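Processed glycerol phosphate lipoteichoic acid synthase 2 (PDB 2W8D) belongs to the sulfatase family of the alkaline phosphatase clan and holds a magnesium ion in its C-terminal domain. Local coordinates at residues V343-Y356 / E376-L389. Sequence-based numbering, arbitrary orientation.
Sequences VIPFRNGDFISPKY and EVDKSEDSLVKKEL
Val385 lays its CG2 methyl over one face of the Phe351 ring, 3.6 Å from Phe351 CG, and the same methyl also meets Val343 CG1. Its other branch, CG1, turns to Pro345, whose CB it approaches at 3.9 Å. With CG1 anti to the backbone N (chi1 169°), CG1 is the branch on the Pro345 side and CG2 the one on the Phe351 side. One turn further along the helix, Leu389 continues the packing: CD2 reaches Pro345 CB and one face of the Arg347 guanidinium, which forms a salt bridge with Asp393, while CD1 lies against Gly349 CA. Such a row, one residue per turn, illustrates how an amphipathic helix covers a sheet: helix 380-397 lies on the small antiparallel five-stranded sheet that begins with the hairpin of strands 344-345 and 351-352, and a type I turn from Phe346 to Gly349 lies within the connection between them. Polar grips flank the apolar row. Glu381, its chain extended beyond CG, accepts from Ser353 OG on the syn lone pair of OE1 at 2.6 Å, and a water donates to both Glu381 OE2 and Ser353 OG. That serine oxygen also receives Tyr356 N at 3.0 Å, an ST motif that ties the carboxylate's partner to the backbone. Before the helix, Asp378 N donates to Tyr356 OH at 3.0 Å, with an angle of 161° at the hydrogen, while the Asp378 carboxylate caps Ser380 N. Further along the helix, Glu388 OE2 sits 3.8 Å from Pro345 CG, its charge paired with Arg341 and its oxygen bonded to Tyr96 OH; a second water links Glu388 OE1 to Val343 O.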
loop_
_atom_site.group_PDB
_atom_site.type_symbol
_atom_site.label_atom_id
_atom_site.label_comp_id
_atom_site.label_asym_id
_atom_site.label_seq_id
_atom_site.Cartn_x
_atom_site.Cartn_y
_atom_site.Cartn_z
ATOM N N VAL A 343 -12.975 -8.901 7.866
ATOM C CA VAL A 343 -13.821 -7.760 8.087
ATOM C C VAL A 343 -12.869 -6.545 8.040
ATOM O O VAL A 343 -12.074 -6.354 8.951
ATOM C CB VAL A 343 -14.539 -7.862 9.462
ATOM C CG1 VAL A 343 -15.496 -6.728 9.642
ATOM C CG2 VAL A 343 -15.314 -9.217 9.607
ATOM N N ILE A 344 -12.951 -5.741 6.973
ATOM C CA ILE A 344 -11.903 -4.768 6.667
ATOM C C ILE A 344 -12.351 -3.373 7.048
ATOM O O ILE A 344 -13.244 -2.822 6.424
ATOM C CB ILE A 344 -11.464 -4.798 5.174
ATOM C CG1 ILE A 344 -11.253 -6.238 4.641
ATOM C CG2 ILE A 344 -10.190 -4.006 4.965
ATOM C CD1 ILE A 344 -10.314 -7.072 5.460
ATOM N N PRO A 345 -11.743 -2.790 8.091
ATOM C CA PRO A 345 -12.135 -1.402 8.402
ATOM C C PRO A 345 -11.682 -0.428 7.338
ATOM O O PRO A 345 -10.625 -0.631 6.704
ATOM C CB PRO A 345 -11.372 -1.079 9.694
ATOM C CG PRO A 345 -10.933 -2.373 10.242
ATOM C CD PRO A 345 -10.818 -3.355 9.094
ATOM N N PHE A 346 -12.489 0.616 7.174
ATOM C CA PHE A 346 -12.116 1.869 6.516
ATOM C C PHE A 346 -11.796 2.899 7.592
ATOM O O PHE A 346 -12.314 2.820 8.719
ATOM C CB PHE A 346 -13.294 2.389 5.695
ATOM C CG PHE A 346 -13.524 1.647 4.426
ATOM C CD1 PHE A 346 -12.835 0.467 4.148
ATOM C CD2 PHE A 346 -14.450 2.127 3.490
ATOM C CE1 PHE A 346 -13.065 -0.256 2.941
ATOM C CE2 PHE A 346 -14.685 1.432 2.293
ATOM C CZ PHE A 346 -13.976 0.238 2.016
ATOM N N ARG A 347 -10.952 3.875 7.276
ATOM C CA ARG A 347 -10.586 4.876 8.287
ATOM C C ARG A 347 -11.818 5.605 8.927
ATOM O O ARG A 347 -11.810 5.935 10.110
ATOM C CB ARG A 347 -9.552 5.898 7.732
ATOM C CG ARG A 347 -8.899 6.769 8.818
ATOM C CD ARG A 347 -9.403 6.249 10.169
ATOM N NE ARG A 347 -8.365 6.184 11.136
ATOM C CZ ARG A 347 -8.531 6.013 12.430
ATOM N NH1 ARG A 347 -9.736 5.864 12.960
ATOM N NH2 ARG A 347 -7.450 6.021 13.187
ATOM N N ASN A 348 -12.865 5.862 8.158
ATOM C CA ASN A 348 -13.956 6.628 8.715
ATOM C C ASN A 348 -14.951 5.746 9.507
ATOM O O ASN A 348 -15.972 6.236 9.955
ATOM C CB ASN A 348 -14.680 7.410 7.620
ATOM C CG ASN A 348 -15.430 6.489 6.663
ATOM O OD1 ASN A 348 -15.386 5.251 6.814
ATOM N ND2 ASN A 348 -16.110 7.078 5.673
ATOM N N GLY A 349 -14.665 4.458 9.684
ATOM C CA GLY A 349 -15.589 3.622 10.463
ATOM C C GLY A 349 -16.536 2.779 9.603
ATOM O O GLY A 349 -17.092 1.816 10.097
ATOM N N ASP A 350 -16.756 3.152 8.333
ATOM C CA ASP A 350 -17.338 2.242 7.366
ATOM C C ASP A 350 -16.470 0.982 7.339
ATOM O O ASP A 350 -15.358 0.939 7.908
ATOM C CB ASP A 350 -17.387 2.878 5.961
ATOM C CG ASP A 350 -18.315 4.115 5.910
ATOM O OD1 ASP A 350 -19.037 4.398 6.900
ATOM O OD2 ASP A 350 -18.327 4.824 4.888
ATOM N N PHE A 351 -16.997 -0.059 6.730
ATOM C CA PHE A 351 -16.225 -1.273 6.567
ATOM C C PHE A 351 -16.741 -2.133 5.461
ATOM O O PHE A 351 -17.830 -1.904 4.953
ATOM C CB PHE A 351 -16.075 -2.063 7.883
ATOM C CG PHE A 351 -17.315 -2.789 8.341
ATOM C CD1 PHE A 351 -17.605 -4.068 7.872
ATOM C CD2 PHE A 351 -18.131 -2.247 9.343
ATOM C CE1 PHE A 351 -18.739 -4.773 8.340
ATOM C CE2 PHE A 351 -19.254 -2.939 9.816
ATOM C CZ PHE A 351 -19.555 -4.196 9.317
ATOM N N ILE A 352 -15.934 -3.116 5.071
ATOM C CA ILE A 352 -16.367 -4.090 4.099
ATOM C C ILE A 352 -15.894 -5.452 4.533
ATOM O O ILE A 352 -14.820 -5.587 5.108
ATOM C CB ILE A 352 -15.911 -3.751 2.684
ATOM C CG1 ILE A 352 -16.524 -4.742 1.685
ATOM C CG2 ILE A 352 -14.359 -3.783 2.559
ATOM C CD1 ILE A 352 -16.533 -4.237 0.284
ATOM N N SER A 353 -16.728 -6.457 4.285
ATOM C CA SER A 353 -16.393 -7.848 4.547
ATOM C C SER A 353 -17.105 -8.731 3.510
ATOM O O SER A 353 -17.950 -8.242 2.771
ATOM C CB SER A 353 -16.853 -8.220 5.949
ATOM O OG SER A 353 -18.206 -8.589 5.921
ATOM N N PRO A 354 -16.783 -10.039 3.467
ATOM C CA PRO A 354 -17.478 -10.865 2.481
ATOM C C PRO A 354 -18.986 -10.819 2.679
ATOM O O PRO A 354 -19.726 -10.904 1.715
ATOM C CB PRO A 354 -16.931 -12.279 2.748
ATOM C CG PRO A 354 -15.574 -12.045 3.343
ATOM C CD PRO A 354 -15.682 -10.769 4.126
ATOM N N LYS A 355 -19.423 -10.689 3.921
ATOM C CA LYS A 355 -20.842 -10.556 4.238
ATOM C C LYS A 355 -21.463 -9.162 3.983
ATOM O O LYS A 355 -22.497 -9.045 3.319
ATOM C CB LYS A 355 -21.096 -10.947 5.704
ATOM C CG LYS A 355 -22.377 -11.759 5.862
ATOM C CD LYS A 355 -22.875 -11.719 7.296
ATOM C CE LYS A 355 -23.979 -12.714 7.549
ATOM N NZ LYS A 355 -24.337 -12.656 8.991
ATOM N N TYR A 356 -20.837 -8.123 4.527
ATOM C CA TYR A 356 -21.473 -6.804 4.600
ATOM C C TYR A 356 -20.610 -5.698 4.064
ATOM O O TYR A 356 -19.382 -5.709 4.248
ATOM C CB TYR A 356 -21.733 -6.415 6.063
ATOM C CG TYR A 356 -22.657 -7.292 6.826
ATOM C CD1 TYR A 356 -23.926 -7.598 6.347
ATOM C CD2 TYR A 356 -22.288 -7.777 8.070
ATOM C CE1 TYR A 356 -24.801 -8.384 7.099
ATOM C CE2 TYR A 356 -23.131 -8.556 8.808
ATOM C CZ TYR A 356 -24.384 -8.854 8.329
ATOM O OH TYR A 356 -25.202 -9.650 9.099
ATOM N N GLU A 376 -31.841 -7.111 10.722
ATOM C CA GLU A 376 -31.378 -8.446 10.351
ATOM C C GLU A 376 -29.863 -8.560 10.268
ATOM O O GLU A 376 -29.328 -9.596 9.867
ATOM C CB GLU A 376 -32.030 -8.881 9.038
ATOM C CG GLU A 376 -31.566 -8.110 7.775
ATOM C CD GLU A 376 -32.676 -8.035 6.726
ATOM O OE1 GLU A 376 -32.394 -7.690 5.550
ATOM O OE2 GLU A 376 -33.844 -8.326 7.111
ATOM N N VAL A 377 -29.178 -7.489 10.657
ATOM C CA VAL A 377 -27.733 -7.453 10.613
ATOM C C VAL A 377 -27.116 -7.894 11.949
ATOM O O VAL A 377 -27.502 -7.427 13.021
ATOM C CB VAL A 377 -27.256 -6.054 10.192
ATOM C CG1 VAL A 377 -25.871 -5.780 10.688
ATOM C CG2 VAL A 377 -27.341 -5.920 8.684
ATOM N N ASP A 378 -26.164 -8.813 11.863
ATOM C CA ASP A 378 -25.363 -9.199 13.000
ATOM C C ASP A 378 -24.345 -8.087 13.281
ATOM O O ASP A 378 -23.454 -7.817 12.458
ATOM C CB ASP A 378 -24.652 -10.535 12.712
ATOM C CG ASP A 378 -24.028 -11.145 13.960
ATOM O OD1 ASP A 378 -23.283 -10.443 14.675
ATOM O OD2 ASP A 378 -24.297 -12.329 14.252
ATOM N N LYS A 379 -24.491 -7.459 14.443
ATOM C CA LYS A 379 -23.638 -6.375 14.908
ATOM C C LYS A 379 -22.201 -6.779 15.263
ATOM O O LYS A 379 -21.360 -5.921 15.516
ATOM C CB LYS A 379 -24.271 -5.744 16.160
ATOM C CG LYS A 379 -25.493 -4.860 15.907
ATOM C CD LYS A 379 -25.107 -3.516 15.244
ATOM C CE LYS A 379 -25.582 -3.424 13.802
ATOM N NZ LYS A 379 -27.070 -3.346 13.750
ATOM N N SER A 380 -21.921 -8.071 15.322
ATOM C CA SER A 380 -20.597 -8.548 15.725
ATOM C C SER A 380 -19.459 -8.059 14.828
ATOM O O SER A 380 -18.347 -7.875 15.307
ATOM C CB SER A 380 -20.570 -10.077 15.760
ATOM O OG SER A 380 -20.396 -10.561 14.428
ATOM N N GLU A 381 -19.717 -7.839 13.546
ATOM C CA GLU A 381 -18.665 -7.349 12.668
ATOM C C GLU A 381 -18.377 -5.889 12.937
ATOM O O GLU A 381 -17.212 -5.475 12.976
ATOM C CB GLU A 381 -18.974 -7.567 11.167
ATOM C CG GLU A 381 -19.088 -9.051 10.770
ATOM C CD GLU A 381 -18.888 -9.315 9.260
ATOM O OE1 GLU A 381 -18.739 -8.349 8.480
ATOM O OE2 GLU A 381 -18.874 -10.505 8.851
ATOM N N ASP A 382 -19.428 -5.097 13.094
ATOM C CA ASP A 382 -19.257 -3.678 13.391
ATOM C C ASP A 382 -18.413 -3.476 14.672
ATOM O O ASP A 382 -17.509 -2.630 14.690
ATOM C CB ASP A 382 -20.620 -3.006 13.506
ATOM C CG ASP A 382 -20.512 -1.529 13.859
ATOM O OD1 ASP A 382 -20.879 -1.158 15.024
ATOM O OD2 ASP A 382 -20.065 -0.760 12.973
ATOM N N SER A 383 -18.698 -4.262 15.718
ATOM C CA SER A 383 -17.906 -4.215 16.960
ATOM C C SER A 383 -16.438 -4.576 16.761
ATOM O O SER A 383 -15.588 -3.983 17.393
ATOM C CB SER A 383 -18.486 -5.133 18.050
ATOM O OG SER A 383 -19.856 -4.822 18.291
ATOM N N LEU A 384 -16.164 -5.573 15.917
ATOM C CA LEU A 384 -14.797 -5.974 15.628
ATOM C C LEU A 384 -14.052 -4.796 14.995
ATOM O O LEU A 384 -12.901 -4.522 15.358
ATOM C CB LEU A 384 -14.731 -7.231 14.724
ATOM C CG LEU A 384 -15.039 -8.612 15.343
ATOM C CD1 LEU A 384 -15.127 -9.669 14.283
ATOM C CD2 LEU A 384 -13.998 -9.047 16.367
ATOM N N VAL A 385 -14.728 -4.097 14.084
ATOM C CA VAL A 385 -14.175 -2.916 13.401
ATOM C C VAL A 385 -13.834 -1.789 14.390
ATOM O O VAL A 385 -12.704 -1.305 14.397
ATOM C CB VAL A 385 -15.108 -2.396 12.262
ATOM C CG1 VAL A 385 -14.660 -0.984 11.715
ATOM C CG2 VAL A 385 -15.202 -3.425 11.123
ATOM N N LYS A 386 -14.801 -1.417 15.240
ATOM C CA LYS A 386 -14.626 -0.347 16.212
ATOM C C LYS A 386 -13.412 -0.616 17.072
ATOM O O LYS A 386 -12.546 0.257 17.180
ATOM C CB LYS A 386 -15.893 -0.138 17.070
ATOM C CG LYS A 386 -17.035 0.547 16.275
ATOM C CD LYS A 386 -18.308 0.796 17.103
ATOM C CE LYS A 386 -18.864 -0.510 17.741
ATOM N NZ LYS A 386 -20.298 -0.462 18.166
ATOM N N LYS A 387 -13.359 -1.820 17.654
ATOM C CA LYS A 387 -12.244 -2.289 18.461
ATOM C C LYS A 387 -10.901 -2.281 17.702
ATOM O O LYS A 387 -9.891 -1.815 18.244
ATOM C CB LYS A 387 -12.523 -3.686 19.015
ATOM C CG LYS A 387 -13.030 -3.698 20.437
ATOM C CD LYS A 387 -13.834 -4.952 20.689
ATOM C CE LYS A 387 -14.610 -4.861 21.998
ATOM N NZ LYS A 387 -15.993 -5.356 21.779
ATOM N N GLU A 388 -10.883 -2.769 16.456
ATOM C CA GLU A 388 -9.650 -2.773 15.671
ATOM C C GLU A 388 -9.128 -1.345 15.534
ATOM O O GLU A 388 -7.963 -1.084 15.792
ATOM C CB GLU A 388 -9.824 -3.474 14.296
ATOM C CG GLU A 388 -8.531 -3.501 13.437
ATOM C CD GLU A 388 -8.519 -4.507 12.264
ATOM O OE1 GLU A 388 -9.169 -5.583 12.355
ATOM O OE2 GLU A 388 -7.801 -4.224 11.259
ATOM N N LEU A 389 -9.995 -0.417 15.157
ATOM C CA LEU A 389 -9.629 0.996 15.034
ATOM C C LEU A 389 -9.239 1.618 16.385
ATOM O O LEU A 389 -8.248 2.339 16.476
ATOM C CB LEU A 389 -10.763 1.784 14.384
ATOM C CG LEU A 389 -10.971 1.548 12.875
ATOM C CD1 LEU A 389 -12.162 2.403 12.389
ATOM C CD2 LEU A 389 -9.676 1.839 12.056
HETATM O O HOH W 1 -12.179 -5.967 11.765
HETATM O O HOH W 2 -17.752 -11.606 6.800
#